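Local coordinates for protein chitinase (Paenibacillus sp. FPU-7, PDB 5GZT) that probably catalyses the random endo-hydrolysis of N-acetyl-beta-D-glucosaminide (1->4)-beta-linkages in chitin and chitodextrins, at residues I283-D288 / V317-D322; H497-V500 / N506-S509; D963-M968 / Q1008-S1013; K1057-K1062 / T1086-D1091. All coordinates share one frame; numbering follows the deposited sequence.

Contact 1 (I283-D288 / V317-D322); sequences IPAWVD and VTIKED
Ile-319 sends its two branches to different neighbours: CG2 meets the methyl of Ala-285, and CD1 reaches the six-membered ring of Trp-286. The alanine half is the enclosed one. Both residues are buried, Ile-319 CG2 lies 4.0 Å from Ala-285 CB, and a single methyl suits a place where Tyr-306 and Asp-344 press in. CG1 of Ile-319 is anti to the backbone N (chi1 -161°), and the extended chain carries CD1 to the rim of the indole, near the ring plane and 3.9 Å from Trp-286 CZ3. The aromatic half is equally close but lies toward solvent, Trp-286 being partly exposed. A broad, flat ring still gains there: Pro-284 CB lies over one face toward the rim, 3.5 Å above the Trp-286 ring plane, and Trp-325 touches both the indole and Ile-319. Lys-320, partly exposed, bonds through NZ to Asn-342 O. A type I turn runs from Pro-284 to Val-287, and a 3-10 turn over 319-321 leads to Asp-322, the N-cap of helix 323-326. The contact joins the loop after the first barrel strand to the hairpin extending the second, at the carboxy-terminal rim of a family 18 TIM barrel.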
# COMPACT_ATOMS: atom_id res chain seq x y z
N ILE B 283 -2.02 -5.65 8.73
CA ILE B 283 -3.11 -5.69 9.69
C ILE B 283 -2.91 -6.91 10.55
O ILE B 283 -2.79 -7.99 10.02
CB ILE B 283 -4.46 -5.80 8.98
CG1 ILE B 283 -4.89 -4.42 8.48
CG2 ILE B 283 -5.54 -6.36 9.92
CD1 ILE B 283 -5.78 -3.65 9.44
N PRO B 284 -2.90 -6.76 11.89
CA PRO B 284 -2.54 -7.84 12.74
C PRO B 284 -3.71 -8.82 12.94
O PRO B 284 -4.86 -8.41 13.11
CB PRO B 284 -2.28 -7.15 14.09
CG PRO B 284 -3.14 -5.97 14.06
CD PRO B 284 -3.13 -5.52 12.63
N ALA B 285 -3.37 -10.08 13.03
CA ALA B 285 -4.34 -11.16 13.15
C ALA B 285 -4.95 -11.22 14.52
O ALA B 285 -6.02 -11.78 14.69
CB ALA B 285 -3.68 -12.49 12.83
N TRP B 286 -4.29 -10.59 15.48
CA TRP B 286 -4.60 -10.75 16.90
C TRP B 286 -5.53 -9.67 17.39
O TRP B 286 -5.76 -9.58 18.56
CB TRP B 286 -3.30 -10.80 17.75
CG TRP B 286 -2.21 -9.82 17.39
CD1 TRP B 286 -2.10 -8.52 17.80
CD2 TRP B 286 -1.07 -10.08 16.57
NE1 TRP B 286 -0.94 -7.95 17.27
CE2 TRP B 286 -0.33 -8.86 16.48
CE3 TRP B 286 -0.63 -11.19 15.85
CZ2 TRP B 286 0.87 -8.76 15.77
CZ3 TRP B 286 0.52 -11.09 15.11
CH2 TRP B 286 1.27 -9.89 15.07
N VAL B 287 -5.97 -8.78 16.51
CA VAL B 287 -7.10 -7.92 16.83
C VAL B 287 -8.33 -8.65 16.30
O VAL B 287 -8.31 -9.31 15.20
CB VAL B 287 -6.92 -6.51 16.18
CG1 VAL B 287 -8.16 -5.63 16.32
CG2 VAL B 287 -5.70 -5.83 16.79
N ASP B 288 -9.41 -8.51 17.06
CA ASP B 288 -10.69 -9.07 16.65
C ASP B 288 -11.38 -8.07 15.82
O ASP B 288 -11.99 -7.14 16.32
CB ASP B 288 -11.50 -9.49 17.88
CG ASP B 288 -12.86 -10.07 17.53
OD1 ASP B 288 -13.43 -9.86 16.42
OD2 ASP B 288 -13.34 -10.76 18.41
N VAL B 317 -1.09 -22.51 8.21
CA VAL B 317 -2.23 -22.53 9.13
C VAL B 317 -2.52 -21.15 9.70
O VAL B 317 -1.65 -20.29 9.69
CB VAL B 317 -1.91 -23.43 10.33
CG1 VAL B 317 -1.85 -24.92 9.89
CG2 VAL B 317 -0.62 -23.02 11.02
N THR B 318 -3.71 -20.94 10.21
CA THR B 318 -3.97 -19.70 10.91
C THR B 318 -3.06 -19.60 12.18
O THR B 318 -2.51 -20.62 12.67
CB THR B 318 -5.45 -19.56 11.29
OG1 THR B 318 -5.84 -20.69 12.05
CG2 THR B 318 -6.32 -19.45 10.13
N ILE B 319 -2.82 -18.37 12.67
CA ILE B 319 -1.89 -18.16 13.80
C ILE B 319 -2.35 -18.86 15.10
O ILE B 319 -1.54 -19.31 15.92
CB ILE B 319 -1.62 -16.65 14.03
CG1 ILE B 319 -0.37 -16.42 14.84
CG2 ILE B 319 -2.83 -15.95 14.62
CD1 ILE B 319 0.03 -14.92 14.91
N LYS B 320 -3.65 -18.99 15.28
CA LYS B 320 -4.17 -19.79 16.42
C LYS B 320 -3.67 -21.22 16.48
O LYS B 320 -3.65 -21.82 17.55
CB LYS B 320 -5.71 -19.80 16.47
CG LYS B 320 -6.35 -20.64 15.38
CD LYS B 320 -7.83 -20.31 15.17
CE LYS B 320 -8.63 -20.67 16.41
NZ LYS B 320 -9.94 -19.95 16.61
N GLU B 321 -3.20 -21.74 15.35
CA GLU B 321 -2.64 -23.08 15.28
C GLU B 321 -1.16 -23.15 15.46
O GLU B 321 -0.58 -24.20 15.25
CB GLU B 321 -3.02 -23.68 13.94
CG GLU B 321 -4.55 -23.75 13.80
CD GLU B 321 -5.02 -24.55 12.60
OE1 GLU B 321 -4.36 -25.58 12.25
OE2 GLU B 321 -6.06 -24.16 12.01
N ASP B 322 -0.54 -22.04 15.84
CA ASP B 322 0.94 -21.97 15.98
C ASP B 322 1.26 -21.93 17.44
O ASP B 322 1.08 -20.88 18.08
CB ASP B 322 1.53 -20.70 15.29
CG ASP B 322 3.05 -20.62 15.42
OD1 ASP B 322 3.65 -21.59 15.92
OD2 ASP B 322 3.66 -19.61 14.99

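Contact 2 (H497-V500 / N506-S509); sequences HTAV and NQLS
The Gln-507 side chain lays its amide nitrogen against the methyl of Ala-499, with NE2 3.6 Å from CB. Its CG is anti to the backbone N (chi1 -171°), and a bend at chi2 folds the amide back over its own loop. There NE2 donates to Leu-508 O at 3.2 Å; the N-H path is fairly straight at 159°, but the donor stands well above the carbonyl plane. NE2 also bonds Tyr-501 O, while OE1 takes the N-H of Ala-503, so both ends of a buried amide are used, a task that glutamine's paired donor and acceptor suit. Leu-508 O has a second donor in a water 2.7 Å away, which accepts in turn from Ala-499 N at 2.9 Å and so ties the two segments. Ala-499 O comes within 3.3 Å of Ser-509 CA, and Val-500 O lies 3.6 Å from Ser-509 CB. The small side chains of Ala-499 and Ser-509 allow this close approach. The serine hydroxyl serves elsewhere: it caps helix 510-519 through Ser-512 N and pairs with Ser-502 OG. The chemistry implies an irregular loop held by a side-chain amide, a hydroxyl, a bridging water and backbone bonds from Ala-499 and Val-500 to Val-510 and Asp-511.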
# COMPACT_ATOMS: atom_id res chain seq x y z
N HIS B 497 15.11 4.91 14.46
CA HIS B 497 14.81 3.53 14.04
C HIS B 497 14.23 3.39 12.65
O HIS B 497 14.24 2.25 12.10
CB HIS B 497 13.95 2.80 15.12
CG HIS B 497 12.50 2.66 14.83
ND1 HIS B 497 11.53 3.49 15.39
CD2 HIS B 497 11.83 1.69 14.19
CE1 HIS B 497 10.33 3.07 15.02
NE2 HIS B 497 10.49 1.96 14.32
N THR B 498 13.68 4.47 12.09
CA THR B 498 12.97 4.36 10.84
C THR B 498 13.14 5.65 10.01
O THR B 498 12.29 6.04 9.25
CB THR B 498 11.52 3.89 11.01
OG1 THR B 498 10.95 3.52 9.71
CG2 THR B 498 10.64 4.97 11.68
N ALA B 499 14.31 6.26 10.12
CA ALA B 499 14.53 7.53 9.41
C ALA B 499 14.65 7.42 7.91
O ALA B 499 15.13 6.39 7.41
CB ALA B 499 15.78 8.17 9.95
N VAL B 500 14.26 8.47 7.21
CA VAL B 500 14.37 8.51 5.78
C VAL B 500 15.87 8.59 5.34
O VAL B 500 16.24 7.90 4.41
CB VAL B 500 13.66 9.72 5.16
CG1 VAL B 500 13.68 9.64 3.68
CG2 VAL B 500 12.22 9.80 5.55
N ASN B 506 27.17 6.19 10.77
CA ASN B 506 26.72 4.87 11.21
C ASN B 506 25.19 4.73 11.38
O ASN B 506 24.68 3.67 11.83
CB ASN B 506 27.45 4.58 12.52
CG ASN B 506 28.97 4.51 12.31
OD1 ASN B 506 29.44 4.07 11.24
ND2 ASN B 506 29.75 4.99 13.29
N GLN B 507 24.43 5.77 11.03
CA GLN B 507 22.98 5.67 11.11
C GLN B 507 22.41 5.12 9.83
O GLN B 507 22.47 5.75 8.77
CB GLN B 507 22.38 7.05 11.35
CG GLN B 507 20.90 7.03 11.68
CD GLN B 507 20.21 8.17 10.97
OE1 GLN B 507 20.61 9.29 11.12
NE2 GLN B 507 19.32 7.86 10.09
N LEU B 508 21.74 3.97 9.93
CA LEU B 508 20.99 3.42 8.85
C LEU B 508 19.67 4.16 8.63
O LEU B 508 19.12 4.73 9.57
CB LEU B 508 20.70 1.94 9.17
CG LEU B 508 21.66 0.80 8.86
CD1 LEU B 508 23.08 1.25 8.59
CD2 LEU B 508 21.52 -0.36 9.84
N SER B 509 19.11 3.99 7.44
CA SER B 509 17.97 4.72 7.04
C SER B 509 17.26 3.98 5.93
O SER B 509 17.80 2.96 5.43
CB SER B 509 18.44 6.07 6.57
OG SER B 509 19.36 6.01 5.48
O HOH W 1 16.76 4.90 10.94

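Contact 3 (D963-M968 / Q1008-S1013)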
# COMPACT_ATOMS: atom_id res chain seq x y z
N ASP B 963 -27.42 36.99 10.57
CA ASP B 963 -26.97 36.86 11.93
C ASP B 963 -26.40 35.46 12.20
O ASP B 963 -25.45 35.32 12.91
CB ASP B 963 -28.11 37.18 12.89
CG ASP B 963 -28.45 38.64 12.86
OD1 ASP B 963 -29.14 39.06 11.93
OD2 ASP B 963 -27.96 39.40 13.71
N TYR B 964 -26.98 34.43 11.62
CA TYR B 964 -26.46 33.07 11.73
C TYR B 964 -27.23 32.25 10.71
O TYR B 964 -28.32 32.70 10.18
CB TYR B 964 -26.63 32.50 13.20
CG TYR B 964 -28.00 32.86 13.79
CD1 TYR B 964 -29.07 32.06 13.59
CD2 TYR B 964 -28.20 34.01 14.47
CE1 TYR B 964 -30.34 32.43 14.02
CE2 TYR B 964 -29.45 34.34 14.97
CZ TYR B 964 -30.51 33.57 14.74
OH TYR B 964 -31.82 33.90 15.16
N MET B 965 -26.74 31.03 10.49
CA MET B 965 -27.41 29.95 9.74
C MET B 965 -27.74 28.87 10.75
O MET B 965 -26.81 28.43 11.43
CB MET B 965 -26.46 29.36 8.69
CG MET B 965 -25.93 30.42 7.75
SD MET B 965 -24.81 29.59 6.63
CE MET B 965 -24.27 31.01 5.70
N SER B 966 -29.00 28.45 10.86
CA SER B 966 -29.40 27.35 11.73
C SER B 966 -29.23 26.10 10.91
O SER B 966 -30.04 25.86 9.97
CB SER B 966 -30.84 27.54 12.22
OG SER B 966 -30.95 28.65 13.11
N VAL B 967 -28.10 25.36 11.10
CA VAL B 967 -27.79 24.29 10.21
C VAL B 967 -28.50 23.03 10.76
O VAL B 967 -28.39 22.65 11.96
CB VAL B 967 -26.27 24.00 10.10
CG1 VAL B 967 -25.95 22.95 9.01
CG2 VAL B 967 -25.54 25.28 9.82
N MET B 968 -29.23 22.38 9.84
CA MET B 968 -30.05 21.21 10.15
C MET B 968 -29.13 19.96 10.16
O MET B 968 -29.11 19.17 9.22
CB MET B 968 -31.22 21.12 9.11
CG MET B 968 -32.23 22.28 9.36
SD MET B 968 -33.64 22.19 8.20
CE MET B 968 -32.96 22.64 6.64
N GLN B 1008 -16.05 26.46 3.20
CA GLN B 1008 -16.59 27.40 2.22
C GLN B 1008 -16.39 28.85 2.57
O GLN B 1008 -16.69 29.68 1.77
CB GLN B 1008 -18.10 27.18 2.02
CG GLN B 1008 -18.56 25.88 1.49
CD GLN B 1008 -18.13 25.72 0.04
OE1 GLN B 1008 -18.62 26.41 -0.85
NE2 GLN B 1008 -17.19 24.84 -0.18
N GLY B 1009 -15.93 29.14 3.78
CA GLY B 1009 -15.59 30.46 4.28
C GLY B 1009 -16.57 31.01 5.31
O GLY B 1009 -16.37 32.11 5.81
N VAL B 1010 -17.53 30.25 5.74
CA VAL B 1010 -18.51 30.82 6.70
C VAL B 1010 -17.84 30.90 8.06
O VAL B 1010 -17.27 29.90 8.53
CB VAL B 1010 -19.74 29.97 6.81
CG1 VAL B 1010 -20.71 30.49 7.84
CG2 VAL B 1010 -20.47 29.79 5.47
N PRO B 1011 -17.92 32.05 8.71
CA PRO B 1011 -17.35 32.17 10.08
C PRO B 1011 -18.08 31.27 11.04
O PRO B 1011 -19.31 31.05 10.89
CB PRO B 1011 -17.55 33.64 10.44
CG PRO B 1011 -18.49 34.21 9.40
CD PRO B 1011 -18.55 33.29 8.23
N ALA B 1012 -17.30 30.68 11.95
CA ALA B 1012 -17.85 29.86 13.05
C ALA B 1012 -18.99 30.56 13.79
O ALA B 1012 -19.99 29.95 14.12
CB ALA B 1012 -16.73 29.49 14.04
N SER B 1013 -18.85 31.85 13.96
CA SER B 1013 -19.80 32.60 14.73
C SER B 1013 -21.13 32.92 13.94
O SER B 1013 -22.01 33.56 14.46
CB SER B 1013 -19.17 33.85 15.33
OG SER B 1013 -18.72 34.76 14.34
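Met-965 points its CB at Val-1010, and its chain can be followed straight to that target. From CB the chain steps to CG, beside the backbone N (chi1 -56°), and then runs fully extended through SD to CE. The stem makes no close contact with the 1008-1013 segment; the side chain as a whole is flanked by Leu-955, Ile-958 and Tyr-1005. At the tip, CE meets Val-1010 head-on and sits in the fork of its branches, 4.0 Å from CG2 and 4.2 Å from CG1. A long, unbranched methionine suits the gap, because the CA atoms of Met-965 and Val-1010 are 9.4 Å apart, and the compact valine offers two methyls to one. Before Val-1010, Gly-1009 ends helix 998-1007 in a Schellman motif at a positive phi (108°) that glycine readily adopts. Its carbonyl bonds Arg-735 and Ala-1012 N bonds Ser-755, so residues from the immunoglobulin-like region meet the barrel here. Met-965 also pairs through its backbone with Lys-1014 and Val-1016, where strand 1015-1020 runs parallel to 964-967. An apolar link between a strand and the loop returning from its helix is characteristic of the beta-alpha-beta crossover, repeated round the TIM barrel of family 18 glycosidases.

Contact 4 (K1057-K1062 / T1086-D1091)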
# COMPACT_ATOMS: atom_id res chain seq x y z
N LYS B 1057 -43.00 7.12 25.85
CA LYS B 1057 -44.13 6.27 26.24
C LYS B 1057 -44.17 4.88 25.55
O LYS B 1057 -44.73 3.95 26.11
CB LYS B 1057 -45.45 7.03 26.15
CG LYS B 1057 -45.88 7.46 24.77
CD LYS B 1057 -47.15 8.32 24.86
CE LYS B 1057 -47.54 8.95 23.51
NZ LYS B 1057 -47.34 8.07 22.30
N ASP B 1058 -43.53 4.72 24.39
CA ASP B 1058 -43.68 3.52 23.56
C ASP B 1058 -42.41 2.72 23.28
O ASP B 1058 -42.52 1.69 22.63
CB ASP B 1058 -44.23 3.88 22.15
CG ASP B 1058 -45.62 4.50 22.16
OD1 ASP B 1058 -46.33 4.46 23.17
OD2 ASP B 1058 -46.02 5.04 21.10
N TYR B 1059 -41.21 3.21 23.61
CA TYR B 1059 -39.96 2.53 23.16
C TYR B 1059 -39.00 2.23 24.30
O TYR B 1059 -38.55 1.08 24.50
CB TYR B 1059 -39.20 3.39 22.14
CG TYR B 1059 -39.80 3.41 20.79
CD1 TYR B 1059 -40.94 4.16 20.53
CD2 TYR B 1059 -39.22 2.71 19.75
CE1 TYR B 1059 -41.50 4.18 19.26
CE2 TYR B 1059 -39.79 2.71 18.48
CZ TYR B 1059 -40.90 3.45 18.25
OH TYR B 1059 -41.41 3.45 16.98
N PHE B 1060 -38.71 3.25 25.07
CA PHE B 1060 -37.86 3.09 26.23
C PHE B 1060 -38.41 1.99 27.17
O PHE B 1060 -39.58 2.06 27.63
CB PHE B 1060 -37.64 4.42 26.98
CG PHE B 1060 -36.88 5.51 26.19
CD1 PHE B 1060 -36.01 5.21 25.10
CD2 PHE B 1060 -37.04 6.86 26.56
CE1 PHE B 1060 -35.34 6.24 24.42
CE2 PHE B 1060 -36.37 7.88 25.89
CZ PHE B 1060 -35.53 7.57 24.82
N ASP B 1061 -37.55 1.00 27.44
CA ASP B 1061 -37.85 -0.15 28.32
C ASP B 1061 -39.08 -0.96 27.86
O ASP B 1061 -39.88 -1.39 28.67
CB ASP B 1061 -38.06 0.31 29.75
CG ASP B 1061 -36.97 1.18 30.24
OD1 ASP B 1061 -35.79 0.81 30.08
OD2 ASP B 1061 -37.28 2.26 30.79
N LYS B 1062 -39.22 -1.10 26.55
CA LYS B 1062 -40.27 -1.87 25.93
C LYS B 1062 -39.58 -2.78 24.99
O LYS B 1062 -39.96 -2.91 23.84
CB LYS B 1062 -41.23 -1.01 25.14
CG LYS B 1062 -42.60 -0.91 25.72
CD LYS B 1062 -42.65 -0.06 26.97
CE LYS B 1062 -44.02 0.60 26.96
NZ LYS B 1062 -44.17 1.47 28.15
N THR B 1086 -35.69 -3.88 15.17
CA THR B 1086 -35.90 -2.41 15.01
C THR B 1086 -34.75 -1.56 15.65
O THR B 1086 -34.40 -1.72 16.82
CB THR B 1086 -37.30 -1.99 15.52
OG1 THR B 1086 -38.26 -2.58 14.65
CG2 THR B 1086 -37.52 -0.46 15.49
N PHE B 1087 -34.16 -0.70 14.81
CA PHE B 1087 -33.03 0.16 15.16
C PHE B 1087 -33.51 1.59 15.09
O PHE B 1087 -34.03 1.99 14.05
CB PHE B 1087 -31.92 -0.03 14.11
CG PHE B 1087 -30.72 0.86 14.32
CD1 PHE B 1087 -30.66 2.14 13.71
CD2 PHE B 1087 -29.65 0.43 15.08
CE1 PHE B 1087 -29.56 2.97 13.91
CE2 PHE B 1087 -28.54 1.26 15.27
CZ PHE B 1087 -28.49 2.54 14.69
N ILE B 1088 -33.25 2.36 16.14
CA ILE B 1088 -33.70 3.76 16.24
C ILE B 1088 -32.48 4.70 16.43
O ILE B 1088 -31.66 4.43 17.26
CB ILE B 1088 -34.66 3.94 17.45
CG1 ILE B 1088 -35.90 3.06 17.31
CG2 ILE B 1088 -35.13 5.39 17.60
CD1 ILE B 1088 -36.73 3.26 16.03
N THR B 1089 -32.45 5.82 15.72
CA THR B 1089 -31.38 6.82 15.81
C THR B 1089 -31.99 8.16 16.11
O THR B 1089 -32.97 8.57 15.45
CB THR B 1089 -30.54 6.85 14.54
OG1 THR B 1089 -29.72 8.02 14.51
CG2 THR B 1089 -31.41 6.74 13.26
N TYR B 1090 -31.47 8.78 17.16
CA TYR B 1090 -32.12 9.94 17.75
C TYR B 1090 -31.10 10.79 18.49
O TYR B 1090 -29.93 10.34 18.61
CB TYR B 1090 -33.29 9.49 18.66
CG TYR B 1090 -32.90 8.72 19.89
CD1 TYR B 1090 -32.38 7.41 19.81
CD2 TYR B 1090 -33.05 9.27 21.14
CE1 TYR B 1090 -31.99 6.72 20.95
CE2 TYR B 1090 -32.70 8.56 22.31
CZ TYR B 1090 -32.17 7.29 22.22
OH TYR B 1090 -31.80 6.64 23.39
N ASP B 1091 -31.52 11.99 18.99
CA ASP B 1091 -30.73 12.76 19.96
C ASP B 1091 -31.31 12.54 21.32
O ASP B 1091 -32.51 12.60 21.44
CB ASP B 1091 -30.75 14.32 19.73
CG ASP B 1091 -29.64 14.82 18.80
OD1 ASP B 1091 -28.50 14.27 18.90
OD2 ASP B 1091 -29.95 15.66 17.89
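In the small antiparallel sheet inserted late in the second family 18 barrel, strand 1086-1089 and the residue after it present Ile-1088 and Tyr-1090 to two aromatics, Tyr-1059 and Phe-1060, that follow helix 1052-1058. Tyr-1059 crosses Ile-1088 at about a right angle, and the branch formed by CG1 and CD1 does the touching: CD1 lies 4.0 Å from Tyr-1059 CE2. A beta-branched, wholly apolar isoleucine suits both the strand and the flank of the partly exposed Tyr-1059 ring. Phe-1060 and Tyr-1090 come from opposite directions. Their planes are inclined at 50° and their centroids lie 5.9 Å apart, an oblique pairing. Within it Phe-1060 CZ is 3.9 Å from Tyr-1090 CE2, while Phe-1060 CE1 approaches Tyr-1090 OH at 3.7 Å. CG of Tyr-1090 stands between its backbone N and carbonyl carbon (chi1 66°), which turns the ring toward Phe-1060, with Ile-1088 O in plane at its edge.

This packing of the helix end and its following turn on the sheet, placed between strands 1015-1020 and 1110-1114 of the barrel, is consistent with the alpha/beta insertion found in many family 18 chitinases. Leu-1055 of the helix and Leu-1077 of the neighbouring strand 1074-1079 both touch Phe-1060 and Tyr-1090 and complete the apolar layer. On the exposed side the chain reverses in a type II turn, closed by Lys-1062 N bonding Tyr-1059 O at 3.1 Å. Charged side chains suit that side: Lys-1057 NZ forms a salt bridge with Asp-1058 OD2 at 3.5 Å.

How the contacts relate
The four contacts fall into two pairs, one in each family 18 catalytic region. Contacts 1 and 2 share the first, with nearest atoms about 14 Å apart; contacts 3 and 4 share the second, with nearest atoms about 9 Å apart. Contacts 2 and 4 lie on opposite sides of the chain's centre, about 56 Å between centres. By family topology, the catalytic acid should follow strands 403-407 and 889-893. Contact 1 lies at that end of its barrel, as probably does contact 2, in the loop after strand 478-481. Contact 3 joins a strand's start to a helix return, and contact 4 lies in the insertion between strands 1015-1020 and 1110-1114. The sodium ion belongs to the separate amino-terminal region.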